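Local coordinates for protein putative oxidoreductase (Gluconobacter oxydans, PDB 3WJ7) that is a putative oxidoreductase of the short-chain dehydrogenase/reductase (SDR) family, probably acting on aldehydes or related carbonyl compounds with a nicotinamide coenzyme, at residues 179-187 against 216-227. Numbering follows the deposited sequence.
Sequences VNPSTPVGP and NIVHVDDVAEGH
Thr183 to Val185 run parallel to Ile217 to His219, joined by backbone hydrogen bonds: Thr183 N to Asn216 O (3.1 Å), Val218 N to Thr183 O, Val185 N to Val218 O, and Val220 N to Val185 O (2.9 Å), the last reaching from the first turn of helix 220-233. At the start of the pairing Ser182 OG gives its proton to Asn216 OD1 (2.9 Å), approaching from above the amide plane; OD1 also accepts from Gly244 N, while Asn216 ND2 bonds Asn246, so the amide is gripped at both ends. The closely packed, buried part lies where residues 179-184 face helix 220-227. Pro184 CB meets Val218 CG1, Val220 CB and Val223 CG2, and Pro181 crosses Val223 at about a right angle, CB to CG1 4.1 Å. Further along the helix Val179 CG1 sits over one face of the His227 ring, 3.8 Å from its centroid. The looser side is at Pro187, partly exposed, whose CD reaches His219 CE1 at 3.7 Å. With CG anti to the backbone N (chi1 -159°), the His219 ring swings back to the helix start, where ND1 accepts from Asp221 N in the ring plane and caps the helix; NE2 bonds Asp330. Helix 24-35 packs against Val220, Val223 and His227. The parallel strand pair running into a helix belongs to the Rossmann-type NAD(P)-binding fold of extended SDR enzymes.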
loop_
_atom_site.group_PDB
_atom_site.type_symbol
_atom_site.label_atom_id
_atom_site.label_comp_id
_atom_site.label_asym_id
_atom_site.label_seq_id
_atom_site.Cartn_x
_atom_site.Cartn_y
_atom_site.Cartn_z
ATOM N N VAL A 179 17.492 6.156 -21.368
ATOM C CA VAL A 179 16.529 6.648 -22.306
ATOM C C VAL A 179 15.208 6.881 -21.508
ATOM O O VAL A 179 14.862 6.113 -20.591
ATOM C CB VAL A 179 16.514 5.564 -23.392
ATOM C CG1 VAL A 179 15.150 5.079 -23.806
ATOM C CG2 VAL A 179 17.456 5.926 -24.557
ATOM N N ASN A 180 14.520 7.973 -21.809
ATOM C CA ASN A 180 13.278 8.383 -21.179
ATOM C C ASN A 180 12.203 8.634 -22.273
ATOM O O ASN A 180 12.008 9.756 -22.725
ATOM C CB ASN A 180 13.501 9.674 -20.381
ATOM C CG ASN A 180 14.587 9.548 -19.305
ATOM O OD1 ASN A 180 14.277 9.415 -18.109
ATOM N ND2 ASN A 180 15.855 9.618 -19.710
ATOM N N PRO A 181 11.514 7.588 -22.725
ATOM C CA PRO A 181 10.398 7.757 -23.662
ATOM C C PRO A 181 9.249 8.563 -23.037
ATOM O O PRO A 181 9.073 8.527 -21.827
ATOM C CB PRO A 181 9.891 6.337 -23.871
ATOM C CG PRO A 181 10.936 5.425 -23.302
ATOM C CD PRO A 181 11.653 6.203 -22.257
ATOM N N SER A 182 8.516 9.316 -23.853
ATOM C CA SER A 182 7.307 9.978 -23.402
ATOM C C SER A 182 6.188 8.938 -23.492
ATOM O O SER A 182 6.387 7.778 -23.144
ATOM C CB SER A 182 7.001 11.211 -24.263
ATOM O OG SER A 182 6.814 10.869 -25.638
ATOM N N THR A 183 5.021 9.313 -23.981
ATOM C CA THR A 183 3.937 8.357 -24.026
ATOM C C THR A 183 3.688 7.776 -25.413
ATOM O O THR A 183 3.229 8.457 -26.305
ATOM C CB THR A 183 2.673 8.811 -23.225
ATOM O OG1 THR A 183 1.459 8.558 -23.962
ATOM C CG2 THR A 183 2.758 10.225 -22.738
ATOM N N PRO A 184 4.056 6.498 -25.604
ATOM C CA PRO A 184 4.118 5.956 -26.956
ATOM C C PRO A 184 2.769 5.497 -27.443
ATOM O O PRO A 184 2.049 4.864 -26.720
ATOM C CB PRO A 184 4.999 4.753 -26.800
ATOM C CG PRO A 184 4.740 4.282 -25.390
ATOM C CD PRO A 184 4.516 5.529 -24.582
ATOM N N VAL A 185 2.455 5.832 -28.692
ATOM C CA VAL A 185 1.229 5.453 -29.337
ATOM C C VAL A 185 1.658 4.849 -30.653
ATOM O O VAL A 185 2.716 5.194 -31.187
ATOM C CB VAL A 185 0.364 6.701 -29.567
ATOM C CG1 VAL A 185 -0.807 6.445 -30.466
ATOM C CG2 VAL A 185 -0.090 7.245 -28.235
ATOM N N GLY A 186 0.870 3.922 -31.164
ATOM C CA GLY A 186 1.124 3.376 -32.481
ATOM C C GLY A 186 0.433 2.068 -32.740
ATOM O O GLY A 186 -0.507 1.698 -32.009
ATOM N N PRO A 187 0.885 1.353 -33.773
ATOM C CA PRO A 187 0.228 0.095 -34.110
ATOM C C PRO A 187 0.652 -0.994 -33.153
ATOM O O PRO A 187 1.618 -0.821 -32.414
ATOM C CB PRO A 187 0.710 -0.183 -35.543
ATOM C CG PRO A 187 2.006 0.524 -35.655
ATOM C CD PRO A 187 1.855 1.762 -34.796
ATOM N N ASN A 216 2.945 14.405 -23.920
ATOM C CA ASN A 216 3.811 14.356 -25.049
ATOM C C ASN A 216 3.608 12.975 -25.615
ATOM O O ASN A 216 3.869 11.990 -24.916
ATOM C CB ASN A 216 5.240 14.500 -24.550
ATOM C CG ASN A 216 6.275 14.543 -25.659
ATOM O OD1 ASN A 216 6.425 13.602 -26.438
ATOM N ND2 ASN A 216 7.041 15.614 -25.680
ATOM N N ILE A 217 3.185 12.913 -26.880
ATOM C CA ILE A 217 2.997 11.660 -27.612
ATOM C C ILE A 217 4.120 11.377 -28.608
ATOM O O ILE A 217 4.664 12.294 -29.225
ATOM C CB ILE A 217 1.606 11.623 -28.257
ATOM C CG1 ILE A 217 0.637 11.247 -27.131
ATOM C CG2 ILE A 217 1.518 10.573 -29.362
ATOM C CD1 ILE A 217 -0.757 11.669 -27.387
ATOM N N VAL A 218 4.473 10.104 -28.738
ATOM C CA VAL A 218 5.616 9.710 -29.500
ATOM C C VAL A 218 5.313 8.407 -30.147
ATOM O O VAL A 218 4.765 7.521 -29.513
ATOM C CB VAL A 218 6.865 9.526 -28.612
ATOM C CG1 VAL A 218 6.617 8.502 -27.489
ATOM C CG2 VAL A 218 8.053 9.152 -29.470
ATOM N N HIS A 219 5.658 8.289 -31.421
ATOM C CA HIS A 219 5.423 7.052 -32.123
ATOM C C HIS A 219 6.251 5.975 -31.430
ATOM O O HIS A 219 7.410 6.201 -31.109
ATOM C CB HIS A 219 5.807 7.177 -33.602
ATOM C CG HIS A 219 5.148 6.161 -34.469
ATOM N ND1 HIS A 219 5.423 4.812 -34.364
ATOM C CD2 HIS A 219 4.191 6.285 -35.416
ATOM C CE1 HIS A 219 4.645 4.145 -35.205
ATOM N NE2 HIS A 219 3.896 5.016 -35.860
ATOM N N VAL A 220 5.630 4.827 -31.184
ATOM C CA VAL A 220 6.276 3.673 -30.574
ATOM C C VAL A 220 7.510 3.242 -31.358
ATOM O O VAL A 220 8.527 2.844 -30.771
ATOM C CB VAL A 220 5.286 2.489 -30.394
ATOM C CG1 VAL A 220 5.003 1.799 -31.715
ATOM C CG2 VAL A 220 5.826 1.458 -29.424
ATOM N N ASP A 221 7.436 3.338 -32.684
ATOM C CA ASP A 221 8.586 2.964 -33.555
ATOM C C ASP A 221 9.721 3.974 -33.458
ATOM O O ASP A 221 10.867 3.665 -33.721
ATOM C CB ASP A 221 8.130 2.747 -34.996
ATOM C CG ASP A 221 7.297 1.455 -35.155
ATOM O OD1 ASP A 221 7.604 0.489 -34.442
ATOM O OD2 ASP A 221 6.346 1.391 -35.976
ATOM N N ASP A 222 9.393 5.180 -33.036
ATOM C CA ASP A 222 10.397 6.186 -32.850
ATOM C C ASP A 222 11.084 6.003 -31.540
ATOM O O ASP A 222 12.283 6.226 -31.480
ATOM C CB ASP A 222 9.810 7.581 -32.967
ATOM C CG ASP A 222 9.495 7.928 -34.381
ATOM O OD1 ASP A 222 10.150 7.360 -35.279
ATOM O OD2 ASP A 222 8.569 8.717 -34.618
ATOM N N VAL A 223 10.338 5.596 -30.505
ATOM C CA VAL A 223 10.945 5.181 -29.257
ATOM C C VAL A 223 11.953 4.074 -29.531
ATOM O O VAL A 223 13.099 4.112 -29.042
ATOM C CB VAL A 223 9.880 4.616 -28.303
ATOM C CG1 VAL A 223 10.513 3.938 -27.086
ATOM C CG2 VAL A 223 8.942 5.724 -27.882
ATOM N N ALA A 224 11.492 3.082 -30.296
ATOM C CA ALA A 224 12.286 1.911 -30.609
ATOM C C ALA A 224 13.590 2.301 -31.289
ATOM O O ALA A 224 14.686 1.877 -30.886
ATOM C CB ALA A 224 11.487 0.918 -31.460
ATOM N N GLU A 225 13.474 3.130 -32.311
ATOM C CA GLU A 225 14.618 3.512 -33.102
ATOM C C GLU A 225 15.566 4.262 -32.167
ATOM O O GLU A 225 16.793 4.015 -32.158
ATOM C CB GLU A 225 14.148 4.370 -34.297
ATOM C CG GLU A 225 15.227 5.179 -35.032
ATOM C CD GLU A 225 16.294 4.368 -35.805
ATOM O OE1 GLU A 225 16.148 3.128 -36.026
ATOM O OE2 GLU A 225 17.296 5.011 -36.210
ATOM N N GLY A 226 15.000 5.160 -31.368
ATOM C CA GLY A 226 15.803 5.949 -30.438
ATOM C C GLY A 226 16.631 5.096 -29.479
ATOM O O GLY A 226 17.719 5.504 -29.081
ATOM N N HIS A 227 16.138 3.909 -29.109
ATOM C CA HIS A 227 16.949 2.998 -28.311
ATOM C C HIS A 227 18.182 2.559 -29.105
ATOM O O HIS A 227 19.275 2.445 -28.554
ATOM C CB HIS A 227 16.169 1.744 -27.916
ATOM C CG HIS A 227 15.158 1.949 -26.837
ATOM N ND1 HIS A 227 15.268 1.355 -25.596
ATOM C CD2 HIS A 227 13.987 2.622 -26.827
ATOM C CE1 HIS A 227 14.225 1.689 -24.855
ATOM N NE2 HIS A 227 13.436 2.459 -25.579
#